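Local coordinates for protein SusD homolog (PDB 3FDH) that probably binds glycans at the outer-membrane surface and helps pass them on for import, in the manner of SusD, at residues I41-E52 against M424-Y435; T434-K442 against S458-Y466. All blocks are in the same frame, centred on the assembly; numbering follows the deposited sequence.

Interaction 1: residues I41-E52 against M424-Y435; sequences INTYASSYIEYE and MWGASGEATETY
One side-chain oxygen, N42 OD1, takes up two successive backbone N-H groups at the start of the helix beginning at A431. A431 N lies 2.9 Å from N42 OD1, nearly along the C=O axis, while T432 N reaches the same oxygen at 3.3 Å, tilted out of the amide plane. With CG anti to the backbone N (chi1 -178°), N42 sends its amide across to G429. The two N-H donors identify OD1 as the oxygen; ND2 gives its hydrogen to a water that also accepts from G429 N and donates to G426 O. The positive phi of G429 favours glycine in this turn.

At the other end W425 CB lies over the Y51 ring, 3.8 Å from its centroid, in a CH-pi contact, and I49 CD1 covers the opposite face. Y51 OH is hydrogen-bonded to Y421 O and lies 2.8 Å from T434 OG1, whose proton could go to it or to E430 O. A phenylalanine here would probably keep the ring sandwich but leave Y421 O without its hydroxyl partner and T434 OG1 with one neighbour fewer. W425 NE1 gives its hydrogen to E52 OE2 at 3.2 Å, an oxygen that also binds S320 OG.

Between these ends small side chains allow close approach: A45 CB meets A431 CB at 3.9 Å, and S46 OG, hydrogen-bonded back to N42 O, sits beside A431 CB. A Schellman motif with E50 at C-prime ends the first helix. The axes of the short helical pieces 41-48 and 431-435 approach to 8.0 Å at 54°, a close helix-helix crossing in the mostly helical core of this SusD-family protein.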
# COMPACT_ATOMS: atom_id res chain seq x y z
N ILE A 41 -4.90 -7.79 1.24
CA ILE A 41 -4.49 -7.19 -0.04
C ILE A 41 -2.99 -6.94 -0.01
O ILE A 41 -2.25 -7.27 -0.94
CB ILE A 41 -5.22 -5.86 -0.33
CG1 ILE A 41 -6.72 -6.10 -0.54
CG2 ILE A 41 -4.67 -5.19 -1.60
CD1 ILE A 41 -7.03 -7.07 -1.60
N ASN A 42 -2.54 -6.40 1.12
CA ASN A 42 -1.14 -6.01 1.36
C ASN A 42 -0.27 -7.25 1.55
O ASN A 42 0.88 -7.32 1.10
CB ASN A 42 -0.99 -5.11 2.59
CG ASN A 42 0.46 -4.65 2.84
OD1 ASN A 42 0.98 -3.80 2.09
ND2 ASN A 42 1.07 -5.10 3.96
N THR A 43 -0.85 -8.21 2.24
CA THR A 43 -0.15 -9.46 2.54
C THR A 43 0.27 -10.18 1.26
O THR A 43 1.44 -10.58 1.09
CB THR A 43 -1.00 -10.32 3.51
OG1 THR A 43 -1.10 -9.58 4.76
CG2 THR A 43 -0.32 -11.72 3.72
N TYR A 44 -0.69 -10.32 0.36
CA TYR A 44 -0.45 -11.01 -0.91
C TYR A 44 0.41 -10.17 -1.83
O TYR A 44 1.32 -10.67 -2.50
CB TYR A 44 -1.76 -11.47 -1.55
CG TYR A 44 -2.38 -12.66 -0.88
CD1 TYR A 44 -2.96 -12.57 0.39
CD2 TYR A 44 -2.42 -13.89 -1.52
CE1 TYR A 44 -3.56 -13.69 1.00
CE2 TYR A 44 -3.00 -15.03 -0.92
CZ TYR A 44 -3.58 -14.92 0.34
OH TYR A 44 -4.15 -16.05 0.89
N ALA A 45 0.14 -8.87 -1.89
CA ALA A 45 0.99 -7.97 -2.67
C ALA A 45 2.46 -8.13 -2.31
O ALA A 45 3.36 -8.11 -3.16
CB ALA A 45 0.53 -6.51 -2.47
N SER A 46 2.71 -8.29 -1.02
CA SER A 46 4.07 -8.44 -0.52
C SER A 46 4.79 -9.57 -1.22
O SER A 46 5.97 -9.47 -1.58
CB SER A 46 4.10 -8.70 0.99
OG SER A 46 3.56 -7.64 1.73
N SER A 47 4.05 -10.65 -1.44
CA SER A 47 4.57 -11.80 -2.14
C SER A 47 4.67 -11.50 -3.65
O SER A 47 5.68 -11.72 -4.28
CB SER A 47 3.66 -13.03 -1.97
OG SER A 47 4.00 -14.05 -2.87
N TYR A 48 3.62 -10.96 -4.22
CA TYR A 48 3.61 -10.77 -5.67
C TYR A 48 4.78 -9.91 -6.18
O TYR A 48 5.36 -10.23 -7.22
CB TYR A 48 2.27 -10.28 -6.18
CG TYR A 48 1.09 -11.13 -5.87
CD1 TYR A 48 1.21 -12.50 -5.68
CD2 TYR A 48 -0.19 -10.59 -5.90
CE1 TYR A 48 0.10 -13.28 -5.47
CE2 TYR A 48 -1.30 -11.37 -5.68
CZ TYR A 48 -1.15 -12.72 -5.49
OH TYR A 48 -2.27 -13.54 -5.31
N ILE A 49 5.12 -8.84 -5.47
CA ILE A 49 6.21 -7.93 -5.87
C ILE A 49 7.48 -8.11 -5.05
O ILE A 49 8.37 -7.27 -4.99
CB ILE A 49 5.78 -6.45 -6.07
CG1 ILE A 49 4.94 -5.92 -4.92
CG2 ILE A 49 4.94 -6.40 -7.36
CD1 ILE A 49 5.64 -5.84 -3.63
N GLU A 50 7.48 -9.25 -4.37
CA GLU A 50 8.69 -9.80 -3.76
C GLU A 50 9.37 -9.02 -2.66
O GLU A 50 10.59 -9.06 -2.49
CB GLU A 50 9.68 -10.22 -4.86
CG GLU A 50 9.09 -11.29 -5.82
CD GLU A 50 10.06 -11.81 -6.85
OE1 GLU A 50 11.26 -11.48 -6.82
OE2 GLU A 50 9.60 -12.55 -7.74
N TYR A 51 8.54 -8.37 -1.86
CA TYR A 51 9.01 -7.73 -0.60
C TYR A 51 9.24 -8.81 0.47
O TYR A 51 10.06 -8.68 1.42
CB TYR A 51 7.95 -6.81 -0.07
CG TYR A 51 7.93 -5.42 -0.65
CD1 TYR A 51 9.08 -4.86 -1.25
CD2 TYR A 51 6.78 -4.62 -0.53
CE1 TYR A 51 9.07 -3.55 -1.73
CE2 TYR A 51 6.76 -3.32 -1.00
CZ TYR A 51 7.90 -2.77 -1.56
OH TYR A 51 7.84 -1.47 -2.03
N GLU A 52 8.46 -9.87 0.30
CA GLU A 52 8.44 -11.06 1.15
C GLU A 52 8.16 -12.27 0.35
O GLU A 52 7.64 -12.18 -0.77
CB GLU A 52 7.39 -10.94 2.29
CG GLU A 52 7.48 -9.68 3.17
CD GLU A 52 8.70 -9.54 4.05
OE1 GLU A 52 9.42 -10.54 4.29
OE2 GLU A 52 8.90 -8.41 4.57
N MSE A 424 9.17 1.50 0.12
CA MSE A 424 7.79 1.05 0.37
C MSE A 424 7.66 -0.40 0.88
O MSE A 424 6.60 -0.93 1.16
CB MSE A 424 6.91 1.47 -0.80
CG MSE A 424 6.78 2.93 -0.88
SE MSE A 424 5.67 3.68 -2.26
CE MSE A 424 3.88 3.21 -1.62
N TRP A 425 8.84 -0.94 1.13
CA TRP A 425 9.01 -2.23 1.85
C TRP A 425 8.99 -1.90 3.34
O TRP A 425 9.70 -1.04 3.82
CB TRP A 425 10.38 -2.80 1.53
CG TRP A 425 10.77 -4.00 2.29
CD1 TRP A 425 10.00 -5.12 2.49
CD2 TRP A 425 12.04 -4.28 2.88
NE1 TRP A 425 10.69 -6.07 3.20
CE2 TRP A 425 11.94 -5.56 3.49
CE3 TRP A 425 13.26 -3.56 2.98
CZ2 TRP A 425 13.00 -6.15 4.13
CZ3 TRP A 425 14.28 -4.13 3.67
CH2 TRP A 425 14.17 -5.43 4.22
N GLY A 426 8.18 -2.63 4.06
CA GLY A 426 8.02 -2.47 5.49
C GLY A 426 6.80 -3.11 6.12
O GLY A 426 6.21 -4.06 5.56
N ALA A 427 6.44 -2.56 7.27
CA ALA A 427 5.27 -2.98 8.07
C ALA A 427 4.17 -1.93 7.96
O ALA A 427 3.16 -1.94 8.71
CB ALA A 427 5.70 -3.14 9.59
N SER A 428 4.36 -1.01 7.03
CA SER A 428 3.48 0.17 6.86
C SER A 428 2.22 -0.01 6.02
O SER A 428 1.39 0.91 5.94
CB SER A 428 4.28 1.38 6.33
OG SER A 428 5.39 1.67 7.17
N GLY A 429 2.10 -1.16 5.38
CA GLY A 429 0.98 -1.46 4.49
C GLY A 429 1.16 -0.92 3.08
O GLY A 429 0.19 -0.71 2.37
N GLU A 430 2.41 -0.70 2.67
CA GLU A 430 2.70 -0.07 1.34
C GLU A 430 2.88 -0.99 0.14
O GLU A 430 3.04 -0.53 -1.01
CB GLU A 430 3.87 0.91 1.47
CG GLU A 430 3.55 2.08 2.37
CD GLU A 430 4.63 3.16 2.36
OE1 GLU A 430 5.77 2.88 2.78
OE2 GLU A 430 4.31 4.30 1.93
N ALA A 431 2.81 -2.30 0.38
CA ALA A 431 3.00 -3.28 -0.70
C ALA A 431 1.84 -3.14 -1.63
O ALA A 431 1.93 -3.32 -2.85
CB ALA A 431 3.11 -4.71 -0.17
N THR A 432 0.73 -2.81 -1.02
CA THR A 432 -0.52 -2.66 -1.79
C THR A 432 -0.26 -1.66 -2.92
O THR A 432 -0.47 -1.90 -4.12
CB THR A 432 -1.63 -2.13 -0.84
OG1 THR A 432 -2.01 -3.17 0.07
CG2 THR A 432 -2.85 -1.68 -1.60
N GLU A 433 0.24 -0.50 -2.54
CA GLU A 433 0.51 0.57 -3.51
C GLU A 433 1.71 0.21 -4.43
O GLU A 433 1.72 0.55 -5.59
CB GLU A 433 0.68 1.90 -2.78
CG GLU A 433 0.92 3.11 -3.66
CD GLU A 433 -0.23 3.44 -4.59
OE1 GLU A 433 -1.32 2.89 -4.44
OE2 GLU A 433 -0.03 4.30 -5.47
N THR A 434 2.70 -0.48 -3.91
CA THR A 434 3.87 -0.85 -4.75
C THR A 434 3.48 -1.76 -5.88
O THR A 434 4.00 -1.67 -6.99
CB THR A 434 4.92 -1.49 -3.97
OG1 THR A 434 5.46 -0.49 -3.10
CG2 THR A 434 6.03 -2.02 -4.91
N TYR A 435 2.47 -2.55 -5.58
CA TYR A 435 1.90 -3.49 -6.55
C TYR A 435 1.12 -2.76 -7.67
O TYR A 435 1.17 -3.15 -8.84
CB TYR A 435 1.05 -4.49 -5.82
CG TYR A 435 0.29 -5.43 -6.70
CD1 TYR A 435 0.95 -6.46 -7.39
CD2 TYR A 435 -1.08 -5.35 -6.78
CE1 TYR A 435 0.25 -7.32 -8.19
CE2 TYR A 435 -1.78 -6.21 -7.55
CZ TYR A 435 -1.13 -7.21 -8.25
OH TYR A 435 -1.90 -8.05 -8.98
O HOH W 1 3.62 -3.70 4.73
O HOH W 2 7.42 -6.21 4.00

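Interaction 2: residues T434-K442 against S458-Y466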
# COMPACT_ATOMS: atom_id res chain seq x y z
N THR A 434 2.70 -0.48 -3.91
CA THR A 434 3.87 -0.85 -4.75
C THR A 434 3.48 -1.76 -5.88
O THR A 434 4.00 -1.67 -6.99
CB THR A 434 4.92 -1.49 -3.97
OG1 THR A 434 5.46 -0.49 -3.10
CG2 THR A 434 6.03 -2.02 -4.91
N TYR A 435 2.47 -2.55 -5.58
CA TYR A 435 1.90 -3.49 -6.55
C TYR A 435 1.12 -2.76 -7.67
O TYR A 435 1.17 -3.15 -8.84
CB TYR A 435 1.05 -4.49 -5.82
CG TYR A 435 0.29 -5.43 -6.70
CD1 TYR A 435 0.95 -6.46 -7.39
CD2 TYR A 435 -1.08 -5.35 -6.78
CE1 TYR A 435 0.25 -7.32 -8.19
CE2 TYR A 435 -1.78 -6.21 -7.55
CZ TYR A 435 -1.13 -7.21 -8.25
OH TYR A 435 -1.90 -8.05 -8.98
N ASN A 436 0.47 -1.67 -7.32
CA ASN A 436 -0.14 -0.77 -8.30
C ASN A 436 0.95 -0.17 -9.17
O ASN A 436 0.85 -0.18 -10.37
CB ASN A 436 -0.94 0.35 -7.66
CG ASN A 436 -2.18 -0.15 -6.95
OD1 ASN A 436 -2.82 -1.10 -7.43
ND2 ASN A 436 -2.52 0.49 -5.81
N ASP A 437 2.01 0.37 -8.55
CA ASP A 437 3.07 0.98 -9.33
C ASP A 437 3.69 -0.02 -10.29
O ASP A 437 4.02 0.29 -11.44
CB ASP A 437 4.20 1.51 -8.44
CG ASP A 437 3.88 2.87 -7.73
OD1 ASP A 437 3.30 3.78 -8.36
OD2 ASP A 437 4.34 3.06 -6.59
N PHE A 438 3.78 -1.27 -9.85
CA PHE A 438 4.50 -2.29 -10.64
C PHE A 438 3.71 -2.57 -11.88
O PHE A 438 4.23 -2.65 -13.01
CB PHE A 438 4.68 -3.62 -9.85
CG PHE A 438 5.55 -4.61 -10.57
CD1 PHE A 438 6.91 -4.55 -10.50
CD2 PHE A 438 4.99 -5.52 -11.40
CE1 PHE A 438 7.69 -5.41 -11.22
CE2 PHE A 438 5.75 -6.39 -12.11
CZ PHE A 438 7.11 -6.34 -12.03
N ARG A 439 2.43 -2.73 -11.67
CA ARG A 439 1.53 -3.03 -12.76
C ARG A 439 1.36 -1.82 -13.69
O ARG A 439 1.17 -1.95 -14.90
CB ARG A 439 0.16 -3.49 -12.24
CG ARG A 439 0.19 -4.84 -11.57
CD ARG A 439 -1.24 -5.20 -11.16
NE ARG A 439 -1.73 -4.33 -10.10
CZ ARG A 439 -3.00 -4.14 -9.80
NH1 ARG A 439 -3.91 -4.72 -10.53
NH2 ARG A 439 -3.32 -3.32 -8.85
N ARG A 440 1.47 -0.64 -13.13
CA ARG A 440 1.33 0.57 -13.96
C ARG A 440 2.54 0.60 -14.86
O ARG A 440 2.40 0.89 -16.06
CB ARG A 440 1.22 1.83 -13.11
CG ARG A 440 1.30 3.11 -13.90
CD ARG A 440 0.96 4.32 -13.07
NE ARG A 440 1.81 4.49 -11.91
CZ ARG A 440 2.96 5.19 -11.93
NH1 ARG A 440 3.40 5.74 -13.06
NH2 ARG A 440 3.67 5.27 -10.83
N MSE A 441 3.72 0.33 -14.30
CA MSE A 441 4.98 0.26 -15.11
C MSE A 441 4.85 -0.77 -16.23
O MSE A 441 5.31 -0.55 -17.35
CB MSE A 441 6.17 -0.08 -14.28
CG MSE A 441 6.64 1.19 -13.71
SE MSE A 441 8.20 1.24 -12.50
CE MSE A 441 7.48 0.62 -10.88
N LYS A 442 4.24 -1.91 -15.89
CA LYS A 442 3.98 -2.93 -16.89
C LYS A 442 3.17 -2.39 -18.07
O LYS A 442 3.52 -2.61 -19.24
CB LYS A 442 3.24 -4.13 -16.32
CG LYS A 442 4.12 -5.10 -15.67
CD LYS A 442 3.39 -6.42 -15.26
CE LYS A 442 3.03 -7.30 -16.42
NZ LYS A 442 4.15 -7.90 -17.18
N SER A 458 4.15 -17.26 -16.81
CA SER A 458 2.75 -17.32 -17.18
C SER A 458 1.78 -17.05 -16.02
O SER A 458 0.58 -16.94 -16.25
CB SER A 458 2.42 -18.69 -17.73
OG SER A 458 2.59 -19.67 -16.72
N LYS A 459 2.30 -16.89 -14.81
CA LYS A 459 1.44 -16.70 -13.65
C LYS A 459 1.71 -15.51 -12.75
O LYS A 459 1.61 -15.61 -11.53
CB LYS A 459 1.38 -17.97 -12.80
CG LYS A 459 0.50 -19.00 -13.49
CD LYS A 459 0.47 -20.25 -12.72
CE LYS A 459 -0.66 -21.06 -13.15
NZ LYS A 459 -0.65 -22.28 -12.30
N PHE A 460 2.06 -14.39 -13.37
CA PHE A 460 2.14 -13.15 -12.63
C PHE A 460 0.75 -12.55 -12.55
O PHE A 460 0.14 -12.26 -13.58
CB PHE A 460 3.05 -12.12 -13.29
CG PHE A 460 3.08 -10.86 -12.52
CD1 PHE A 460 3.75 -10.80 -11.31
CD2 PHE A 460 2.35 -9.76 -12.93
CE1 PHE A 460 3.72 -9.67 -10.53
CE2 PHE A 460 2.35 -8.62 -12.19
CZ PHE A 460 3.02 -8.57 -10.97
N PRO A 461 0.19 -12.38 -11.33
CA PRO A 461 -1.16 -11.85 -11.29
C PRO A 461 -1.28 -10.38 -11.59
O PRO A 461 -0.73 -9.53 -10.89
CB PRO A 461 -1.60 -12.13 -9.85
CG PRO A 461 -0.33 -12.20 -9.07
CD PRO A 461 0.80 -12.50 -10.00
N LEU A 462 -2.08 -10.10 -12.61
CA LEU A 462 -2.28 -8.71 -13.08
C LEU A 462 -3.35 -8.01 -12.29
O LEU A 462 -3.57 -6.81 -12.42
CB LEU A 462 -2.70 -8.72 -14.55
CG LEU A 462 -1.73 -9.41 -15.49
CD1 LEU A 462 -2.28 -9.45 -16.91
CD2 LEU A 462 -0.48 -8.69 -15.53
N ARG A 463 -4.01 -8.81 -11.46
CA ARG A 463 -5.13 -8.34 -10.64
C ARG A 463 -5.50 -9.41 -9.64
O ARG A 463 -4.96 -10.52 -9.70
CB ARG A 463 -6.36 -8.09 -11.54
CG ARG A 463 -6.88 -9.31 -12.26
CD ARG A 463 -7.54 -8.90 -13.59
NE ARG A 463 -8.78 -8.15 -13.41
CZ ARG A 463 -9.36 -7.40 -14.33
NH1 ARG A 463 -8.79 -7.21 -15.52
NH2 ARG A 463 -10.50 -6.80 -14.04
N TYR A 464 -6.46 -9.07 -8.76
CA TYR A 464 -6.99 -10.01 -7.75
C TYR A 464 -8.32 -10.56 -8.27
O TYR A 464 -9.10 -9.80 -8.87
CB TYR A 464 -7.26 -9.36 -6.42
CG TYR A 464 -5.96 -9.04 -5.67
CD1 TYR A 464 -4.78 -9.01 -6.36
CD2 TYR A 464 -5.97 -8.76 -4.32
CE1 TYR A 464 -3.60 -8.69 -5.69
CE2 TYR A 464 -4.83 -8.46 -3.68
CZ TYR A 464 -3.66 -8.43 -4.35
OH TYR A 464 -2.54 -8.09 -3.59
N PRO A 465 -8.62 -11.84 -7.97
CA PRO A 465 -9.90 -12.35 -8.41
C PRO A 465 -11.09 -11.83 -7.59
O PRO A 465 -10.99 -11.55 -6.38
CB PRO A 465 -9.75 -13.87 -8.19
CG PRO A 465 -8.74 -13.99 -7.09
CD PRO A 465 -7.77 -12.90 -7.39
N TYR A 466 -12.21 -11.69 -8.27
CA TYR A 466 -13.46 -11.25 -7.62
C TYR A 466 -13.87 -12.21 -6.50
O TYR A 466 -13.64 -13.44 -6.56
CB TYR A 466 -14.62 -11.16 -8.62
CG TYR A 466 -14.42 -10.18 -9.77
CD1 TYR A 466 -14.43 -8.81 -9.56
CD2 TYR A 466 -14.22 -10.64 -11.07
CE1 TYR A 466 -14.22 -7.91 -10.62
CE2 TYR A 466 -14.03 -9.74 -12.14
CZ TYR A 466 -14.05 -8.39 -11.91
OH TYR A 466 -13.85 -7.52 -12.95
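F438 and F460 both carry CG opposite the backbone N (chi1 -173° and 179°), which sends their rings out from helix and loop until F438 CD2 is 3.7 Å from F460 CZ. The rings meet obliquely, their planes at 53°. F460 CZ also approaches Y435 CE1, while the CD methylene of K442 slides past F460 CE2 at 3.9 Å, so phenylalanine suits a spot ringed by aromatic and aliphatic carbon.

R439 bends at chi3, laying its guanidinium against one face of the Y435 ring. Its NH1 gives a fairly straight bond of 2.8 Å to L462 O, which lies at the edge of the guanidinium, near its plane. NE is held weakly by Y435 O one turn back, and NH2 by D125 O with a weak bond to N436 OD1. Several acceptors thus fix the group's rotation, a task suited to arginine with its many planar N-H donors.

What emerges is a late loop of the SusD-like fold laid against helix 431-443, tied by side-chain donors to loop carbonyls. Y435 OH donates to P461 O at 2.7 Å, approaching from above that carbonyl's plane. Proline can fill this place because its ring packs on Y48 and the bond to Y435 asks nothing of its backbone nitrogen. Farther along, Y464 CE1 rests 3.6 Å from Y435 CE2, and Y464 OH reaches back to I41 O. At the exposed margin K442 CE touches L462 CD2 at 3.9 Å, while K442 NZ is hydrogen-bonded to a bound tetraethylene glycol, probably from the crystallisation liquor.

In the fold
Helix 431-443 serves both contacts: its first turns meet helix 40-48 in interaction 1, and its later ones carry the loop of interaction 2, with T434 and Y435 common to the two. The centres are 12 Å apart, that of interaction 1 about 6 Å from the middle of the chain and that of interaction 2 about 13 Å. They also touch directly, through Y464 and P461 against helix 40-48. In sequence 41-52 comes first, hundreds of residues before the rest, so an early helix, a late helix and the loop following it are brought together within one family region.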